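Local coordinates for protein benzoylformate Decarboxylase (Polynucleobacter necessarius, PDB 4K9Q) that probably acts as a thiamine diphosphate- and magnesium-dependent benzoylformate decarboxylase, removing carbon dioxide from a 2-oxo acid, at residues E366-M380 / R419-S431. Sequence-based numbering, arbitrary orientation.
Sequences EIVLVEECPSIVPLM and RNRPVVTLMGDGS. With MG (magnesium ion), chain C; TPP (thiamine diphosphate), chain D.
Val368 N bonds to Pro422 O at 2.9 Å and begins a ladder of six backbone hydrogen bonds that ends with Gly428 N on Glu372 O. It joins strands 368-372 and 423-428, parallel neighbours inside the six-stranded sheet of the C-terminal thiamine diphosphate-binding domain. On one face Val370 CG2 packs on Val423 CG1 at 3.7 Å, and Val370 lies side by side with Thr425, whose buried OG1 has no polar partner. On the other, Leu426 CD1 touches both Leu369 CD1 and, 3.8 Å away, Met380 SD, tying helix 377-383 to the sheet.

At the N-terminal ends, Val368 CG2 lies over the centre of the Arg421 guanidinium, 3.5 Å from CZ. Arg419 NH1 lies over the centre of the opposite face, the two guanidinium groups being offset. The bend of Arg421 at chi3 (-68°) turns its head back over the valine, where Glu414 takes NE in a salt bridge and Asp390 O accepts from NH1. Cut back to an alanine, Arg421 would no longer cover Val368 CG2, and Glu414 would probably lose its charged mate. Arg419 NH2 forms a salt bridge with Glu366 OE1 at 3.0 Å, reaching it from above the carboxylate plane, the two flat groups being 59° apart.

At the C-terminal ends both strands run into the cofactor site, as is usual for parallel alpha/beta sheets. Glu372 lays CG and OE2 against Ser431 CB, while its carboxylate is held by the backbone N-H groups of Asp403 and Gly401. Gly428 CA passes close to O1A of the alpha-phosphate, with which a CB would collide. Gly430 N bonds to O2A and Ser431 N to O1A, while Ser375 N reaches O2B of the beta-phosphate. Asn456 and Glu458 complete the protein ligands of the magnesium ion, which Asp429 OD1 binds at 2.2 Å.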
loop_
_atom_site.group_PDB
_atom_site.type_symbol
_atom_site.label_atom_id
_atom_site.label_comp_id
_atom_site.label_asym_id
_atom_site.label_seq_id
_atom_site.Cartn_x
_atom_site.Cartn_y
_atom_site.Cartn_z
ATOM N N GLU A 366 -23.265 -41.073 -1.717
ATOM C CA GLU A 366 -23.183 -39.638 -1.462
ATOM C C GLU A 366 -22.243 -39.247 -0.318
ATOM O O GLU A 366 -22.588 -39.372 0.862
ATOM C CB GLU A 366 -24.571 -39.053 -1.225
ATOM C CG GLU A 366 -25.439 -39.048 -2.462
ATOM C CD GLU A 366 -26.485 -37.960 -2.415
ATOM O OE1 GLU A 366 -26.940 -37.540 -3.499
ATOM O OE2 GLU A 366 -26.842 -37.514 -1.300
ATOM N N ILE A 367 -21.055 -38.773 -0.689
ATOM C CA ILE A 367 -20.105 -38.213 0.265
ATOM C C ILE A 367 -19.618 -36.872 -0.268
ATOM O O ILE A 367 -19.840 -36.538 -1.436
ATOM C CB ILE A 367 -18.868 -39.136 0.484
ATOM C CG1 ILE A 367 -18.043 -39.272 -0.801
ATOM C CG2 ILE A 367 -19.290 -40.500 0.995
ATOM C CD1 ILE A 367 -16.700 -39.964 -0.584
ATOM N N VAL A 368 -18.999 -36.087 0.603
ATOM C CA VAL A 368 -18.205 -34.942 0.169
ATOM C C VAL A 368 -16.760 -35.390 0.318
ATOM O O VAL A 368 -16.413 -36.015 1.318
ATOM C CB VAL A 368 -18.480 -33.709 1.036
ATOM C CG1 VAL A 368 -17.491 -32.593 0.707
ATOM C CG2 VAL A 368 -19.922 -33.224 0.829
ATOM N N LEU A 369 -15.932 -35.121 -0.690
ATOM C CA LEU A 369 -14.533 -35.539 -0.663
ATOM C C LEU A 369 -13.644 -34.303 -0.675
ATOM O O LEU A 369 -13.783 -33.448 -1.548
ATOM C CB LEU A 369 -14.204 -36.415 -1.876
ATOM C CG LEU A 369 -12.768 -36.948 -1.870
ATOM C CD1 LEU A 369 -12.591 -37.944 -0.756
ATOM C CD2 LEU A 369 -12.423 -37.596 -3.213
ATOM N N VAL A 370 -12.743 -34.214 0.298
ATOM C CA VAL A 370 -11.796 -33.102 0.405
ATOM C C VAL A 370 -10.385 -33.681 0.385
ATOM O O VAL A 370 -10.165 -34.779 0.888
ATOM C CB VAL A 370 -12.030 -32.348 1.722
ATOM C CG1 VAL A 370 -11.022 -31.209 1.892
ATOM C CG2 VAL A 370 -13.464 -31.800 1.763
ATOM N N GLU A 371 -9.431 -32.981 -0.218
ATOM C CA GLU A 371 -8.079 -33.527 -0.307
ATOM C C GLU A 371 -6.991 -32.481 -0.061
ATOM O O GLU A 371 -7.038 -31.369 -0.592
ATOM C CB GLU A 371 -7.865 -34.241 -1.651
ATOM C CG GLU A 371 -6.413 -34.594 -1.992
ATOM C CD GLU A 371 -5.642 -33.424 -2.595
ATOM O OE1 GLU A 371 -4.505 -33.174 -2.140
ATOM O OE2 GLU A 371 -6.159 -32.741 -3.525
ATOM N N GLU A 372 -6.021 -32.853 0.764
ATOM C CA GLU A 372 -4.799 -32.079 0.961
ATOM C C GLU A 372 -3.710 -33.076 1.330
ATOM O O GLU A 372 -3.256 -33.134 2.470
ATOM C CB GLU A 372 -4.975 -31.022 2.054
ATOM C CG GLU A 372 -3.833 -30.002 2.128
ATOM C CD GLU A 372 -4.114 -28.884 3.113
ATOM O OE1 GLU A 372 -5.005 -28.040 2.850
ATOM O OE2 GLU A 372 -3.450 -28.851 4.163
ATOM N N CYS A 373 -3.332 -33.880 0.344
ATOM C CA CYS A 373 -2.295 -34.896 0.493
ATOM C C CYS A 373 -1.564 -34.877 -0.835
ATOM O O CYS A 373 -1.853 -35.671 -1.735
ATOM C CB CYS A 373 -2.926 -36.263 0.748
ATOM S SG CYS A 373 -1.718 -37.505 1.243
ATOM N N PRO A 374 -0.631 -33.931 -0.985
ATOM C CA PRO A 374 -0.110 -33.607 -2.315
ATOM C C PRO A 374 0.462 -34.789 -3.106
ATOM O O PRO A 374 0.167 -34.899 -4.301
ATOM C CB PRO A 374 0.972 -32.562 -2.013
ATOM C CG PRO A 374 0.428 -31.838 -0.803
ATOM C CD PRO A 374 -0.207 -32.951 0.034
ATOM N N SER A 375 1.240 -35.662 -2.478
ATOM C CA SER A 375 1.908 -36.707 -3.256
ATOM C C SER A 375 0.945 -37.727 -3.883
ATOM O O SER A 375 1.308 -38.381 -4.860
ATOM C CB SER A 375 2.988 -37.429 -2.434
ATOM O OG SER A 375 2.410 -38.269 -1.463
ATOM N N ILE A 376 -0.272 -37.851 -3.348
ATOM C CA ILE A 376 -1.201 -38.874 -3.853
ATOM C C ILE A 376 -2.244 -38.359 -4.858
ATOM O O ILE A 376 -3.095 -39.120 -5.315
ATOM C CB ILE A 376 -1.941 -39.625 -2.708
ATOM C CG1 ILE A 376 -2.970 -38.712 -2.032
ATOM C CG2 ILE A 376 -0.944 -40.197 -1.703
ATOM C CD1 ILE A 376 -3.834 -39.434 -0.983
ATOM N N VAL A 377 -2.184 -37.083 -5.214
ATOM C CA VAL A 377 -3.218 -36.520 -6.089
ATOM C C VAL A 377 -3.516 -37.344 -7.366
ATOM O O VAL A 377 -4.682 -37.612 -7.668
ATOM C CB VAL A 377 -2.938 -35.034 -6.403
ATOM C CG1 VAL A 377 -3.880 -34.523 -7.495
ATOM C CG2 VAL A 377 -3.079 -34.221 -5.116
ATOM N N PRO A 378 -2.473 -37.752 -8.117
ATOM C CA PRO A 378 -2.778 -38.532 -9.325
ATOM C C PRO A 378 -3.469 -39.860 -8.999
ATOM O O PRO A 378 -4.343 -40.310 -9.748
ATOM C CB PRO A 378 -1.392 -38.779 -9.952
ATOM C CG PRO A 378 -0.521 -37.691 -9.381
ATOM C CD PRO A 378 -1.029 -37.493 -7.978
ATOM N N LEU A 379 -3.097 -40.482 -7.885
ATOM C CA LEU A 379 -3.729 -41.730 -7.486
ATOM C C LEU A 379 -5.197 -41.489 -7.140
ATOM O O LEU A 379 -6.072 -42.269 -7.508
ATOM C CB LEU A 379 -2.986 -42.358 -6.300
ATOM C CG LEU A 379 -1.468 -42.418 -6.464
ATOM C CD1 LEU A 379 -0.820 -43.089 -5.260
ATOM C CD2 LEU A 379 -1.095 -43.138 -7.749
ATOM N N MET A 380 -5.467 -40.398 -6.428
ATOM C CA MET A 380 -6.830 -40.042 -6.081
ATOM C C MET A 380 -7.664 -39.812 -7.336
ATOM O O MET A 380 -8.812 -40.238 -7.421
ATOM C CB MET A 380 -6.843 -38.784 -5.208
ATOM C CG MET A 380 -8.238 -38.326 -4.845
ATOM S SD MET A 380 -8.280 -36.645 -4.175
ATOM C CE MET A 380 -7.789 -35.700 -5.617
ATOM N N ARG A 419 -28.750 -31.994 3.870
ATOM C CA ARG A 419 -28.366 -33.148 3.069
ATOM C C ARG A 419 -27.556 -34.164 3.877
ATOM O O ARG A 419 -27.680 -35.383 3.690
ATOM C CB ARG A 419 -27.588 -32.693 1.841
ATOM C CG ARG A 419 -27.448 -33.751 0.788
ATOM C CD ARG A 419 -26.926 -33.129 -0.487
ATOM N NE ARG A 419 -26.586 -34.148 -1.466
ATOM C CZ ARG A 419 -25.956 -33.892 -2.606
ATOM N NH1 ARG A 419 -25.613 -32.649 -2.894
ATOM N NH2 ARG A 419 -25.673 -34.876 -3.450
ATOM N N ASN A 420 -26.726 -33.651 4.780
ATOM C CA ASN A 420 -26.011 -34.470 5.757
ATOM C C ASN A 420 -25.089 -35.563 5.221
ATOM O O ASN A 420 -24.955 -36.627 5.827
ATOM C CB ASN A 420 -26.981 -35.028 6.804
ATOM C CG ASN A 420 -27.434 -33.956 7.770
ATOM O OD1 ASN A 420 -26.629 -33.429 8.537
ATOM N ND2 ASN A 420 -28.719 -33.611 7.728
ATOM N N ARG A 421 -24.418 -35.290 4.109
ATOM C CA ARG A 421 -23.401 -36.205 3.617
ATOM C C ARG A 421 -22.181 -36.164 4.537
ATOM O O ARG A 421 -21.821 -35.099 5.036
ATOM C CB ARG A 421 -22.970 -35.802 2.206
ATOM C CG ARG A 421 -24.060 -35.930 1.162
ATOM C CD ARG A 421 -23.588 -35.358 -0.168
ATOM N NE ARG A 421 -23.419 -33.910 -0.093
ATOM C CZ ARG A 421 -22.842 -33.178 -1.038
ATOM N NH1 ARG A 421 -22.371 -33.765 -2.125
ATOM N NH2 ARG A 421 -22.734 -31.860 -0.898
ATOM N N PRO A 422 -21.528 -37.317 4.753
ATOM C CA PRO A 422 -20.260 -37.292 5.491
ATOM C C PRO A 422 -19.181 -36.597 4.663
ATOM O O PRO A 422 -19.207 -36.695 3.438
ATOM C CB PRO A 422 -19.924 -38.774 5.673
ATOM C CG PRO A 422 -20.651 -39.470 4.575
ATOM C CD PRO A 422 -21.915 -38.680 4.349
ATOM N N VAL A 423 -18.263 -35.890 5.316
ATOM C CA VAL A 423 -17.151 -35.275 4.595
ATOM C C VAL A 423 -15.894 -36.106 4.824
ATOM O O VAL A 423 -15.357 -36.131 5.930
ATOM C CB VAL A 423 -16.897 -33.831 5.053
ATOM C CG1 VAL A 423 -15.710 -33.227 4.288
ATOM C CG2 VAL A 423 -18.161 -32.982 4.878
ATOM N N VAL A 424 -15.436 -36.790 3.781
ATOM C CA VAL A 424 -14.249 -37.627 3.885
ATOM C C VAL A 424 -13.045 -36.818 3.414
ATOM O O VAL A 424 -13.042 -36.283 2.304
ATOM C CB VAL A 424 -14.401 -38.882 3.022
ATOM C CG1 VAL A 424 -13.149 -39.734 3.089
ATOM C CG2 VAL A 424 -15.611 -39.694 3.495
ATOM N N THR A 425 -12.027 -36.719 4.258
ATOM C CA THR A 425 -10.923 -35.783 4.007
ATOM C C THR A 425 -9.576 -36.515 3.957
ATOM O O THR A 425 -9.134 -37.088 4.963
ATOM C CB THR A 425 -10.922 -34.668 5.084
ATOM O OG1 THR A 425 -12.230 -34.077 5.156
ATOM C CG2 THR A 425 -9.909 -33.585 4.744
ATOM N N LEU A 426 -8.932 -36.502 2.788
ATOM C CA LEU A 426 -7.674 -37.219 2.566
ATOM C C LEU A 426 -6.515 -36.277 2.875
ATOM O O LEU A 426 -6.307 -35.298 2.156
ATOM C CB LEU A 426 -7.585 -37.676 1.110
ATOM C CG LEU A 426 -8.815 -38.412 0.556
ATOM C CD1 LEU A 426 -8.691 -38.668 -0.960
ATOM C CD2 LEU A 426 -9.085 -39.703 1.323
ATOM N N MET A 427 -5.774 -36.556 3.946
ATOM C CA MET A 427 -4.779 -35.604 4.458
ATOM C C MET A 427 -3.384 -36.201 4.477
ATOM O O MET A 427 -3.201 -37.335 4.902
ATOM C CB MET A 427 -5.120 -35.202 5.900
ATOM C CG MET A 427 -6.416 -34.440 6.080
ATOM S SD MET A 427 -6.394 -32.838 5.260
ATOM C CE MET A 427 -4.891 -32.102 5.919
ATOM N N GLY A 428 -2.385 -35.434 4.061
ATOM C CA GLY A 428 -1.017 -35.853 4.300
ATOM C C GLY A 428 -0.651 -35.612 5.758
ATOM O O GLY A 428 -1.265 -34.769 6.423
ATOM N N ASP A 429 0.346 -36.335 6.269
ATOM C CA ASP A 429 0.767 -36.127 7.653
ATOM C C ASP A 429 1.400 -34.740 7.900
ATOM O O ASP A 429 1.184 -34.140 8.955
ATOM C CB ASP A 429 1.632 -37.282 8.203
ATOM C CG ASP A 429 2.850 -37.597 7.345
ATOM O OD1 ASP A 429 2.907 -37.177 6.184
ATOM O OD2 ASP A 429 3.749 -38.320 7.834
ATOM N N GLY A 430 2.166 -34.239 6.932
ATOM C CA GLY A 430 2.698 -32.884 7.006
ATOM C C GLY A 430 1.599 -31.832 6.941
ATOM O O GLY A 430 1.534 -30.923 7.778
ATOM N N SER A 431 0.730 -31.960 5.938
ATOM C CA SER A 431 -0.385 -31.035 5.745
ATOM C C SER A 431 -1.277 -30.954 6.978
ATOM O O SER A 431 -1.730 -29.880 7.345
ATOM C CB SER A 431 -1.238 -31.457 4.543
ATOM O OG SER A 431 -0.550 -31.245 3.319
HETATM MG MG MG C . 3.626 -36.895 4.107
HETATM N "N1'" TPP D . 3.636 -24.099 3.845
HETATM C "C2'" TPP D . 2.365 -23.774 3.398
HETATM C CM2 TPP D . 1.452 -22.941 4.248
HETATM N "N3'" TPP D . 1.921 -24.193 2.158
HETATM C "C4'" TPP D . 2.742 -24.949 1.359
HETATM N "N4'" TPP D . 2.314 -25.337 0.159
HETATM C "C5'" TPP D . 4.010 -25.312 1.814
HETATM C "C6'" TPP D . 4.471 -24.874 3.054
HETATM C "C7'" TPP D . 4.912 -26.140 0.936
HETATM N N3 TPP D . 4.554 -27.540 0.754
HETATM C C2 TPP D . 3.923 -28.053 -0.369
HETATM S S1 TPP D . 3.678 -29.643 -0.318
HETATM C C5 TPP D . 4.377 -29.744 1.135
HETATM C C4 TPP D . 4.839 -28.531 1.638
HETATM C CM4 TPP D . 5.526 -28.331 2.966
HETATM C C6 TPP D . 4.474 -31.119 1.734
HETATM C C7 TPP D . 3.145 -31.801 2.014
HETATM O O7 TPP D . 3.473 -32.929 2.792
HETATM P PA TPP D . 2.357 -33.995 3.245
HETATM O O1A TPP D . 1.122 -33.253 3.670
HETATM O O2A TPP D . 2.882 -34.857 4.347
HETATM O O3A TPP D . 1.967 -34.755 1.883
HETATM P PB TPP D . 2.838 -35.817 1.047
HETATM O O1B TPP D . 3.512 -35.044 -0.040
HETATM O O2B TPP D . 1.846 -36.806 0.476
HETATM O O3B TPP D . 3.865 -36.475 1.910
HETATM O O HOH W 1 -27.299 -37.538 1.926
HETATM O O HOH W 2 -22.044 -36.530 -3.267
HETATM O O HOH W 3 1.566 -37.788 3.420
#